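PDB 2IMQ: nitrophorin Cim l NP from Cimex lectularius, which delivers nitric oxide, carried on its heme, into the victim during feeding, causing vasodilation. Local coordinates for residues V187-D193 and V218-P222. Numbering follows the deposited sequence.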
loop_
_atom_site.group_PDB
_atom_site.type_symbol
_atom_site.label_atom_id
_atom_site.label_comp_id
_atom_site.label_asym_id
_atom_site.label_seq_id
_atom_site.Cartn_x
_atom_site.Cartn_y
_atom_site.Cartn_z
ATOM N N VAL A 187 23.376 -3.113 2.087
ATOM C CA VAL A 187 22.695 -2.304 3.076
ATOM C C VAL A 187 23.733 -1.530 3.914
ATOM O O VAL A 187 23.598 -0.339 4.160
ATOM C CB VAL A 187 21.802 -3.141 3.940
ATOM C CG1 VAL A 187 21.267 -2.346 5.128
ATOM C CG2 VAL A 187 20.607 -3.728 3.125
ATOM N N ASP A 188 24.754 -2.229 4.391
ATOM C CA ASP A 188 25.741 -1.620 5.266
ATOM C C ASP A 188 26.467 -0.499 4.528
ATOM O O ASP A 188 26.897 0.493 5.143
ATOM C CB ASP A 188 26.775 -2.658 5.710
ATOM C CG ASP A 188 26.244 -3.652 6.691
ATOM O OD1 ASP A 188 25.112 -3.485 7.260
ATOM O OD2 ASP A 188 26.951 -4.652 6.984
ATOM N N GLN A 189 26.641 -0.616 3.237
ATOM C CA GLN A 189 27.254 0.403 2.402
ATOM C C GLN A 189 26.297 1.484 1.963
ATOM O O GLN A 189 26.674 2.392 1.231
ATOM C CB GLN A 189 27.901 -0.211 1.186
ATOM C CG GLN A 189 29.027 -1.158 1.480
ATOM C CD GLN A 189 29.456 -1.892 0.243
ATOM O OE1 GLN A 189 29.147 -3.078 0.068
ATOM N NE2 GLN A 189 30.175 -1.204 -0.620
ATOM N N ASN A 190 25.033 1.361 2.367
ATOM C CA ASN A 190 23.968 2.233 1.890
ATOM C C ASN A 190 23.852 2.252 0.384
ATOM O O ASN A 190 23.492 3.286 -0.220
ATOM C CB ASN A 190 24.045 3.692 2.405
ATOM C CG ASN A 190 22.707 4.382 2.315
ATOM O OD1 ASN A 190 21.670 3.743 2.619
ATOM N ND2 ASN A 190 22.678 5.632 1.828
ATOM N N ASN A 191 24.143 1.126 -0.274
ATOM C CA ASN A 191 24.025 1.111 -1.729
ATOM C C ASN A 191 22.641 0.589 -2.095
ATOM O O ASN A 191 22.450 -0.547 -2.502
ATOM C CB ASN A 191 25.133 0.260 -2.352
ATOM C CG ASN A 191 25.183 0.391 -3.836
ATOM O OD1 ASN A 191 24.310 1.020 -4.456
ATOM N ND2 ASN A 191 26.188 -0.273 -4.456
ATOM N N ILE A 192 21.693 1.485 -1.928
ATOM C CA ILE A 192 20.283 1.155 -2.126
ATOM C C ILE A 192 20.011 0.826 -3.574
ATOM O O ILE A 192 19.391 -0.185 -3.860
ATOM C CB ILE A 192 19.410 2.365 -1.675
ATOM C CG1 ILE A 192 19.645 2.667 -0.207
ATOM C CG2 ILE A 192 17.946 2.113 -1.927
ATOM C CD1 ILE A 192 19.454 1.569 0.800
ATOM N N ASP A 193 20.502 1.616 -4.502
ATOM C CA ASP A 193 20.253 1.374 -5.907
ATOM C C ASP A 193 20.954 0.089 -6.356
ATOM O O ASP A 193 20.449 -0.642 -7.204
ATOM C CB ASP A 193 20.714 2.539 -6.756
ATOM C CG ASP A 193 19.929 3.768 -6.572
ATOM O OD1 ASP A 193 18.812 3.725 -6.024
ATOM O OD2 ASP A 193 20.392 4.876 -6.975
ATOM N N VAL A 218 13.332 4.902 -4.221
ATOM C CA VAL A 218 13.557 4.320 -2.916
ATOM C C VAL A 218 14.927 4.754 -2.416
ATOM O O VAL A 218 15.918 4.500 -3.044
ATOM C CB VAL A 218 13.529 2.778 -2.993
ATOM C CG1 VAL A 218 13.899 2.162 -1.694
ATOM C CG2 VAL A 218 12.122 2.309 -3.427
ATOM N N THR A 219 14.948 5.370 -1.248
ATOM C CA THR A 219 16.190 5.770 -0.584
ATOM C C THR A 219 16.383 5.138 0.768
ATOM O O THR A 219 17.387 5.421 1.411
ATOM C CB THR A 219 16.247 7.308 -0.434
ATOM O OG1 THR A 219 15.211 7.735 0.442
ATOM C CG2 THR A 219 15.997 7.949 -1.713
ATOM N N PHE A 220 15.424 4.351 1.232
ATOM C CA PHE A 220 15.438 3.730 2.507
ATOM C C PHE A 220 15.872 2.283 2.360
ATOM O O PHE A 220 15.701 1.621 1.336
ATOM C CB PHE A 220 14.072 3.842 3.186
ATOM C CG PHE A 220 12.879 3.414 2.339
ATOM C CD1 PHE A 220 12.346 2.150 2.447
ATOM C CD2 PHE A 220 12.269 4.312 1.494
ATOM C CE1 PHE A 220 11.241 1.788 1.694
ATOM C CE2 PHE A 220 11.195 3.956 0.746
ATOM C CZ PHE A 220 10.672 2.677 0.872
ATOM N N LYS A 221 16.385 1.767 3.469
ATOM C CA LYS A 221 16.852 0.422 3.559
ATOM C C LYS A 221 15.677 -0.556 3.529
ATOM O O LYS A 221 14.538 -0.161 3.752
ATOM C CB LYS A 221 17.686 0.186 4.803
ATOM C CG LYS A 221 18.932 1.015 4.730
ATOM C CD LYS A 221 19.694 0.944 6.003
ATOM C CE LYS A 221 20.909 1.861 5.930
ATOM N NZ LYS A 221 21.757 1.707 4.736
ATOM N N PRO A 222 15.944 -1.797 3.147
ATOM C CA PRO A 222 14.896 -2.791 3.129
ATOM C C PRO A 222 14.056 -2.756 4.379
ATOM O O PRO A 222 14.578 -2.587 5.483
ATOM C CB PRO A 222 15.670 -4.085 2.995
ATOM C CG PRO A 222 16.842 -3.661 2.132
ATOM C CD PRO A 222 17.224 -2.336 2.681
HETATM O O HOH W 1 19.183 4.590 3.395
HETATM O O HOH W 2 19.828 6.607 0.882
HETATM O O HOH W 3 18.025 5.646 -4.121
#
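Lys221 shows how a lysine from another loop can bind the carbonyl that ends a helix: its NZ donates to the carbonyl O of Val187 at 2.8 Å and to OD1 of Asn190 at 2.9 Å. The ammonium lies somewhat tilted from both carbonyl planes, more so at Asn190, with C=O...N angles of 145° at Val187 and 120° at Asn190. An extended aliphatic chain, bent only at its last torsion (chi4 -50°), carries NZ to this site and lays CD against Val187 CG1, 3.8 Å away. Beside it the other branch of Val187 packs on Pro222, CG2 lying 3.7 Å from Pro222 CD. Ile192 packs on the backbone and side chains of the loop: its CG2 rests 3.3 Å from the carbonyl O of Val218 and also meets Val218 CG1, while CD1 reaches Lys221 CG and the carbonyl of Phe220.

Water extends the polar side: one molecule donates to both Asn190 OD1 and Thr219 O, and a second joins Asn190 ND2 to that same carbonyl. Behind these contacts stands a Schellman motif, in which Asn190, with positive phi, closes the helix; its N also donates to Val187 O, so that oxygen is gripped twice. The positive charge would be expected to suit the negative end of the helix dipole. Asn191 then N-caps the next helix through its side chain, bonded to Gly194 N. The contact thus fastens the corner between helices 180-188 and 192-196 to the loop preceding strand 243-248, with Leu195 packing on Val187 and Pro222, while the Phe220 ring meets Trp241 of a loop and packs edge-to-face with Tyr260 of strand 255-262.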